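Local coordinates for glyceraldehyde-3-phosphate dehydrogenase (PDB 1B7G), which catalyses the phosphorylating oxidation of D-glyceraldehyde 3-phosphate in glycolysis, accepting NAD or NADP as cofactor with a marked preference for NADP, at residues Arg135-Cys149 with His192-Ile206. The protein carries 1 engineered substitution. Sequence-based numbering, arbitrary orientation.
Sequences RVVSCNTTALLRTIC and HHAKDVNSVIRNLDI. With SO4 (sulfate ion), chain C; SO4 (sulfate ion), chain F; SO4 (sulfate ion), chain H.
R135, near the end of strand 133-136, bends its chain at chi3 (64°) and brings the guanidinium edge to S199 and D196. NH2 gives S199 OG a weak bond, its firmer partner being S118, and R135 NH1 makes a long salt bridge with D196 OD1 (3.9 Å), the two flat groups standing nearly perpendicular. Water 1 donates to both D196 OD1 and the chain H sulfate, which K195 NZ also holds. V137 then lays CG1 beside D196 O and V200 CG2.

At S138 the chain turns into helix 139-152. S138 is the N-cap; its OG accepts from T141 N, the capping bond, and from T141 OG1. The chain C sulfate, probably from the crystallisation liquor, lies just beyond: N140 N donates to its O3 (2.8 Å), while N140 ND2, its amide steadied by H221 at OD1, and H193 NE2 both donate to O2, the latter almost straight (2.7 Å, 176°) and in the ring plane. H192 NE2 sits over the rim of the H193 ring, and H192 ND1 donates to D196 OD2 (2.7 Å) from above the carboxylate plane.

T141 crosses D196 at about a right angle, OG1 and CG2 both against D196 CB. Further along, V197 is a knob in the hole made by T141, L144, L145 and I148, where the helices cross at -55°. L145 meets V200 tip to tip, tightly (CD1 to CG2 3.4 Å), and I148 CD1 reaches L204 CD2 (3.8 Å). C149, disulfide-bonded to C123, rests SG on I201 CD1 (3.7 Å).

The principle illustrated is an anion site built at a helix N-terminus: S138, N140, H192 and H193, with R166, form the inorganic phosphate site of this GAPDH, next to C139, the probable nucleophile.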
loop_
_atom_site.group_PDB
_atom_site.type_symbol
_atom_site.label_atom_id
_atom_site.label_comp_id
_atom_site.label_asym_id
_atom_site.label_seq_id
_atom_site.Cartn_x
_atom_site.Cartn_y
_atom_site.Cartn_z
ATOM N N ARG A 135 -25.514 -14.995 1.263
ATOM C CA ARG A 135 -24.101 -15.268 1.565
ATOM C C ARG A 135 -23.271 -14.826 0.375
ATOM O O ARG A 135 -23.497 -15.317 -0.730
ATOM C CB ARG A 135 -23.806 -16.757 1.831
ATOM C CG ARG A 135 -22.311 -16.934 2.218
ATOM C CD ARG A 135 -22.008 -18.449 2.351
ATOM N NE ARG A 135 -22.174 -19.097 1.051
ATOM C CZ ARG A 135 -21.608 -20.251 0.711
ATOM N NH1 ARG A 135 -20.790 -20.856 1.561
ATOM N NH2 ARG A 135 -21.796 -20.739 -0.501
ATOM N N VAL A 136 -22.480 -13.770 0.524
ATOM C CA VAL A 136 -21.594 -13.387 -0.575
ATOM C C VAL A 136 -20.464 -14.446 -0.579
ATOM O O VAL A 136 -19.815 -14.611 0.438
ATOM C CB VAL A 136 -20.993 -11.996 -0.394
ATOM C CG1 VAL A 136 -19.848 -11.770 -1.393
ATOM C CG2 VAL A 136 -22.060 -10.873 -0.567
ATOM N N VAL A 137 -20.218 -15.117 -1.691
ATOM C CA VAL A 137 -19.199 -16.174 -1.729
ATOM C C VAL A 137 -17.805 -15.620 -1.402
ATOM O O VAL A 137 -17.576 -14.409 -1.379
ATOM C CB VAL A 137 -19.131 -16.893 -3.078
ATOM C CG1 VAL A 137 -20.150 -18.047 -3.110
ATOM C CG2 VAL A 137 -19.370 -15.952 -4.241
ATOM N N SER A 138 -16.859 -16.540 -1.149
ATOM C CA SER A 138 -15.510 -16.121 -0.754
ATOM C C SER A 138 -14.831 -15.349 -1.847
ATOM O O SER A 138 -15.240 -15.319 -3.020
ATOM C CB SER A 138 -14.665 -17.388 -0.392
ATOM O OG SER A 138 -14.308 -18.014 -1.657
ATOM N N CYS A 139 -13.660 -14.770 -1.540
ATOM C CA CYS A 139 -12.890 -14.015 -2.504
ATOM C C CYS A 139 -12.521 -14.831 -3.756
ATOM O O CYS A 139 -12.625 -14.352 -4.872
ATOM C CB CYS A 139 -11.549 -13.578 -1.810
ATOM S SG CYS A 139 -11.871 -12.647 -0.263
ATOM N N ASN A 140 -12.016 -16.069 -3.565
ATOM C CA ASN A 140 -11.619 -16.822 -4.773
ATOM C C ASN A 140 -12.841 -17.413 -5.449
ATOM O O ASN A 140 -12.839 -17.545 -6.669
ATOM C CB ASN A 140 -10.579 -17.900 -4.391
ATOM C CG ASN A 140 -9.215 -17.242 -4.183
ATOM O OD1 ASN A 140 -8.789 -16.429 -5.001
ATOM N ND2 ASN A 140 -8.528 -17.574 -3.114
ATOM N N THR A 141 -13.932 -17.662 -4.689
ATOM C CA THR A 141 -15.135 -18.180 -5.358
ATOM C C THR A 141 -15.700 -17.077 -6.253
ATOM O O THR A 141 -16.172 -17.285 -7.369
ATOM C CB THR A 141 -16.193 -18.619 -4.344
ATOM O OG1 THR A 141 -15.616 -19.531 -3.395
ATOM C CG2 THR A 141 -17.349 -19.332 -5.055
ATOM N N THR A 142 -15.679 -15.842 -5.699
ATOM C CA THR A 142 -16.145 -14.690 -6.483
ATOM C C THR A 142 -15.402 -14.538 -7.783
ATOM O O THR A 142 -15.991 -14.242 -8.830
ATOM C CB THR A 142 -16.048 -13.392 -5.673
ATOM O OG1 THR A 142 -16.886 -13.458 -4.505
ATOM C CG2 THR A 142 -16.490 -12.181 -6.492
ATOM N N ALA A 143 -14.047 -14.657 -7.747
ATOM C CA ALA A 143 -13.272 -14.441 -8.957
ATOM C C ALA A 143 -13.603 -15.532 -9.991
ATOM O O ALA A 143 -13.741 -15.213 -11.157
ATOM C CB ALA A 143 -11.773 -14.430 -8.621
ATOM N N LEU A 144 -13.833 -16.749 -9.522
ATOM C CA LEU A 144 -14.200 -17.837 -10.465
ATOM C C LEU A 144 -15.590 -17.567 -11.092
ATOM O O LEU A 144 -15.776 -17.728 -12.285
ATOM C CB LEU A 144 -14.204 -19.144 -9.701
ATOM C CG LEU A 144 -12.886 -19.900 -9.428
ATOM C CD1 LEU A 144 -13.107 -20.842 -8.261
ATOM C CD2 LEU A 144 -12.449 -20.682 -10.665
ATOM N N LEU A 145 -16.574 -17.139 -10.294
ATOM C CA LEU A 145 -17.903 -16.825 -10.798
ATOM C C LEU A 145 -17.932 -15.668 -11.778
ATOM O O LEU A 145 -18.568 -15.807 -12.834
ATOM C CB LEU A 145 -18.888 -16.548 -9.644
ATOM C CG LEU A 145 -19.213 -17.839 -8.866
ATOM C CD1 LEU A 145 -19.908 -17.515 -7.558
ATOM C CD2 LEU A 145 -20.013 -18.760 -9.788
ATOM N N ARG A 146 -17.205 -14.582 -11.524
ATOM C CA ARG A 146 -17.188 -13.480 -12.467
ATOM C C ARG A 146 -16.621 -13.963 -13.814
ATOM O O ARG A 146 -17.070 -13.503 -14.841
ATOM C CB ARG A 146 -16.379 -12.272 -12.031
ATOM C CG ARG A 146 -16.893 -11.659 -10.696
ATOM C CD ARG A 146 -16.097 -10.325 -10.573
ATOM N NE ARG A 146 -16.485 -9.654 -9.325
ATOM C CZ ARG A 146 -15.652 -8.854 -8.649
ATOM N NH1 ARG A 146 -14.440 -8.574 -9.137
ATOM N NH2 ARG A 146 -16.094 -8.321 -7.523
ATOM N N THR A 147 -15.537 -14.752 -13.738
ATOM C CA THR A 147 -14.922 -15.227 -14.985
ATOM C C THR A 147 -15.863 -16.200 -15.701
ATOM O O THR A 147 -16.076 -15.987 -16.885
ATOM C CB THR A 147 -13.565 -15.919 -14.664
ATOM O OG1 THR A 147 -12.776 -14.992 -13.893
ATOM C CG2 THR A 147 -12.874 -16.357 -15.921
ATOM N N ILE A 148 -16.458 -17.146 -15.023
ATOM C CA ILE A 148 -17.367 -18.130 -15.628
ATOM C C ILE A 148 -18.660 -17.496 -16.159
ATOM O O ILE A 148 -19.056 -17.731 -17.314
ATOM C CB ILE A 148 -17.739 -19.234 -14.626
ATOM C CG1 ILE A 148 -16.571 -20.070 -14.103
ATOM C CG2 ILE A 148 -18.777 -20.162 -15.281
ATOM C CD1 ILE A 148 -16.936 -20.895 -12.874
ATOM N N CYS A 149 -19.327 -16.643 -15.385
ATOM C CA CYS A 149 -20.567 -15.998 -15.916
ATOM C C CYS A 149 -20.290 -15.053 -17.051
ATOM O O CYS A 149 -20.986 -15.114 -18.094
ATOM C CB CYS A 149 -21.385 -15.384 -14.801
ATOM S SG CYS A 149 -21.926 -16.525 -13.552
ATOM N N HIS A 192 -12.961 -26.422 -1.302
ATOM C CA HIS A 192 -14.306 -25.957 -1.085
ATOM C C HIS A 192 -14.815 -25.042 -2.200
ATOM O O HIS A 192 -16.020 -24.835 -2.265
ATOM C CB HIS A 192 -14.417 -25.246 0.282
ATOM C CG HIS A 192 -13.801 -23.882 0.326
ATOM N ND1 HIS A 192 -14.496 -22.769 -0.122
ATOM C CD2 HIS A 192 -12.590 -23.422 0.741
ATOM C CE1 HIS A 192 -13.738 -21.697 -0.032
ATOM N NE2 HIS A 192 -12.600 -22.045 0.523
ATOM N N HIS A 193 -13.927 -24.428 -2.981
ATOM C CA HIS A 193 -14.301 -23.550 -4.048
ATOM C C HIS A 193 -15.332 -24.127 -4.996
ATOM O O HIS A 193 -16.254 -23.388 -5.363
ATOM C CB HIS A 193 -13.045 -23.101 -4.834
ATOM C CG HIS A 193 -12.029 -22.573 -3.840
ATOM N ND1 HIS A 193 -11.177 -23.385 -3.138
ATOM C CD2 HIS A 193 -11.835 -21.325 -3.379
ATOM C CE1 HIS A 193 -10.457 -22.648 -2.299
ATOM N NE2 HIS A 193 -10.840 -21.370 -2.424
ATOM N N ALA A 194 -15.184 -25.412 -5.373
ATOM C CA ALA A 194 -16.088 -25.995 -6.355
ATOM C C ALA A 194 -17.530 -26.038 -5.860
ATOM O O ALA A 194 -18.417 -25.518 -6.518
ATOM C CB ALA A 194 -15.573 -27.366 -6.809
ATOM N N LYS A 195 -17.738 -26.528 -4.660
ATOM C CA LYS A 195 -19.025 -26.506 -4.008
ATOM C C LYS A 195 -19.546 -25.062 -3.913
ATOM O O LYS A 195 -20.694 -24.824 -4.254
ATOM C CB LYS A 195 -18.914 -27.100 -2.617
ATOM C CG LYS A 195 -20.243 -27.354 -1.950
ATOM C CD LYS A 195 -20.123 -27.790 -0.486
ATOM C CE LYS A 195 -21.466 -28.433 -0.104
ATOM N NZ LYS A 195 -21.654 -28.618 1.351
ATOM N N ASP A 196 -18.686 -24.122 -3.521
ATOM C CA ASP A 196 -19.130 -22.728 -3.418
ATOM C C ASP A 196 -19.549 -22.179 -4.760
ATOM O O ASP A 196 -20.612 -21.539 -4.782
ATOM C CB ASP A 196 -18.136 -21.855 -2.674
ATOM C CG ASP A 196 -17.979 -22.302 -1.223
ATOM O OD1 ASP A 196 -18.786 -23.170 -0.824
ATOM O OD2 ASP A 196 -17.045 -21.913 -0.516
ATOM N N VAL A 197 -18.861 -22.476 -5.849
ATOM C CA VAL A 197 -19.300 -22.042 -7.179
ATOM C C VAL A 197 -20.688 -22.634 -7.499
ATOM O O VAL A 197 -21.603 -21.984 -8.079
ATOM C CB VAL A 197 -18.270 -22.438 -8.220
ATOM C CG1 VAL A 197 -18.749 -22.396 -9.677
ATOM C CG2 VAL A 197 -16.982 -21.596 -8.185
ATOM N N ASN A 198 -20.851 -23.917 -7.168
ATOM C CA ASN A 198 -22.089 -24.645 -7.385
ATOM C C ASN A 198 -23.249 -24.152 -6.520
ATOM O O ASN A 198 -24.419 -24.414 -6.823
ATOM C CB ASN A 198 -21.864 -26.136 -7.068
ATOM C CG ASN A 198 -21.289 -26.915 -8.242
ATOM O OD1 ASN A 198 -20.589 -27.904 -8.002
ATOM N ND2 ASN A 198 -21.613 -26.532 -9.445
ATOM N N SER A 199 -22.994 -23.404 -5.451
ATOM C CA SER A 199 -24.057 -22.804 -4.654
ATOM C C SER A 199 -24.678 -21.627 -5.428
ATOM O O SER A 199 -25.725 -21.108 -5.067
ATOM C CB SER A 199 -23.459 -22.230 -3.360
ATOM O OG SER A 199 -22.763 -21.003 -3.623
ATOM N N VAL A 200 -24.026 -21.227 -6.490
ATOM C CA VAL A 200 -24.335 -20.116 -7.364
ATOM C C VAL A 200 -24.727 -20.593 -8.751
ATOM O O VAL A 200 -25.807 -20.288 -9.253
ATOM C CB VAL A 200 -23.097 -19.198 -7.454
ATOM C CG1 VAL A 200 -23.222 -18.084 -8.479
ATOM C CG2 VAL A 200 -22.803 -18.596 -6.076
ATOM N N ILE A 201 -23.926 -21.485 -9.324
ATOM C CA ILE A 201 -24.247 -22.137 -10.599
ATOM C C ILE A 201 -24.426 -23.629 -10.318
ATOM O O ILE A 201 -23.463 -24.407 -10.316
ATOM C CB ILE A 201 -23.142 -21.939 -11.639
ATOM C CG1 ILE A 201 -22.769 -20.466 -11.762
ATOM C CG2 ILE A 201 -23.579 -22.497 -13.004
ATOM C CD1 ILE A 201 -21.678 -20.181 -12.783
ATOM N N ARG A 202 -25.656 -24.047 -10.098
ATOM C CA ARG A 202 -25.987 -25.373 -9.630
ATOM C C ARG A 202 -25.513 -26.562 -10.413
ATOM O O ARG A 202 -25.032 -27.544 -9.800
ATOM C CB ARG A 202 -27.521 -25.483 -9.439
ATOM C CG ARG A 202 -28.051 -24.785 -8.195
ATOM C CD ARG A 202 -27.145 -24.981 -7.013
ATOM N NE ARG A 202 -27.572 -24.420 -5.752
ATOM C CZ ARG A 202 -27.131 -24.882 -4.575
ATOM N NH1 ARG A 202 -26.266 -25.888 -4.542
ATOM N NH2 ARG A 202 -27.558 -24.354 -3.440
ATOM N N ASN A 203 -25.565 -26.570 -11.746
ATOM C CA ASN A 203 -25.187 -27.865 -12.367
ATOM C C ASN A 203 -23.865 -27.840 -13.088
ATOM O O ASN A 203 -23.638 -28.627 -14.030
ATOM C CB ASN A 203 -26.345 -28.285 -13.289
ATOM C CG ASN A 203 -27.642 -28.484 -12.509
ATOM O OD1 ASN A 203 -27.688 -29.270 -11.561
ATOM N ND2 ASN A 203 -28.685 -27.754 -12.882
ATOM N N LEU A 204 -22.978 -26.919 -12.751
ATOM C CA LEU A 204 -21.720 -26.820 -13.479
ATOM C C LEU A 204 -20.767 -27.922 -12.995
ATOM O O LEU A 204 -20.653 -28.114 -11.785
ATOM C CB LEU A 204 -21.064 -25.457 -13.301
ATOM C CG LEU A 204 -19.621 -25.370 -13.859
ATOM C CD1 LEU A 204 -19.619 -25.586 -15.371
ATOM C CD2 LEU A 204 -19.059 -23.999 -13.500
ATOM N N ASP A 205 -20.133 -28.578 -13.930
ATOM C CA ASP A 205 -19.154 -29.641 -13.536
ATOM C C ASP A 205 -17.816 -28.907 -13.265
ATOM O O ASP A 205 -17.105 -28.529 -14.198
ATOM C CB ASP A 205 -19.031 -30.600 -14.712
ATOM C CG ASP A 205 -17.926 -31.627 -14.602
ATOM O OD1 ASP A 205 -17.143 -31.637 -13.638
ATOM O OD2 ASP A 205 -17.796 -32.478 -15.503
ATOM N N ILE A 206 -17.507 -28.705 -12.007
ATOM C CA ILE A 206 -16.298 -27.949 -11.627
ATOM C C ILE A 206 -15.550 -28.694 -10.525
ATOM O O ILE A 206 -16.127 -29.303 -9.626
ATOM C CB ILE A 206 -16.595 -26.495 -11.167
ATOM C CG1 ILE A 206 -15.341 -25.809 -10.606
ATOM C CG2 ILE A 206 -17.670 -26.530 -10.085
ATOM C CD1 ILE A 206 -15.418 -24.284 -10.469
HETATM S S SO4 C . -10.958 -18.449 -0.388
HETATM O O1 SO4 C . -10.565 -18.272 1.005
HETATM O O2 SO4 C . -9.806 -19.190 -1.143
HETATM O O3 SO4 C . -11.208 -17.247 -1.179
HETATM O O4 SO4 C . -12.156 -19.306 -0.356
HETATM S S SO4 F . -11.620 -27.018 2.270
HETATM O O1 SO4 F . -12.243 -25.994 3.188
HETATM O O2 SO4 F . -10.273 -27.390 2.851
HETATM O O3 SO4 F . -11.408 -26.419 0.897
HETATM O O4 SO4 F . -12.482 -28.239 2.229
HETATM S S SO4 H . -21.314 -25.711 3.167
HETATM O O1 SO4 H . -22.573 -26.556 3.271
HETATM O O2 SO4 H . -20.714 -25.596 4.535
HETATM O O3 SO4 H . -21.618 -24.376 2.598
HETATM O O4 SO4 H . -20.367 -26.463 2.266
HETATM O O HOH W 1 -21.289 -24.045 -0.301
HETATM O O HOH W 2 -17.681 -19.124 -0.382
#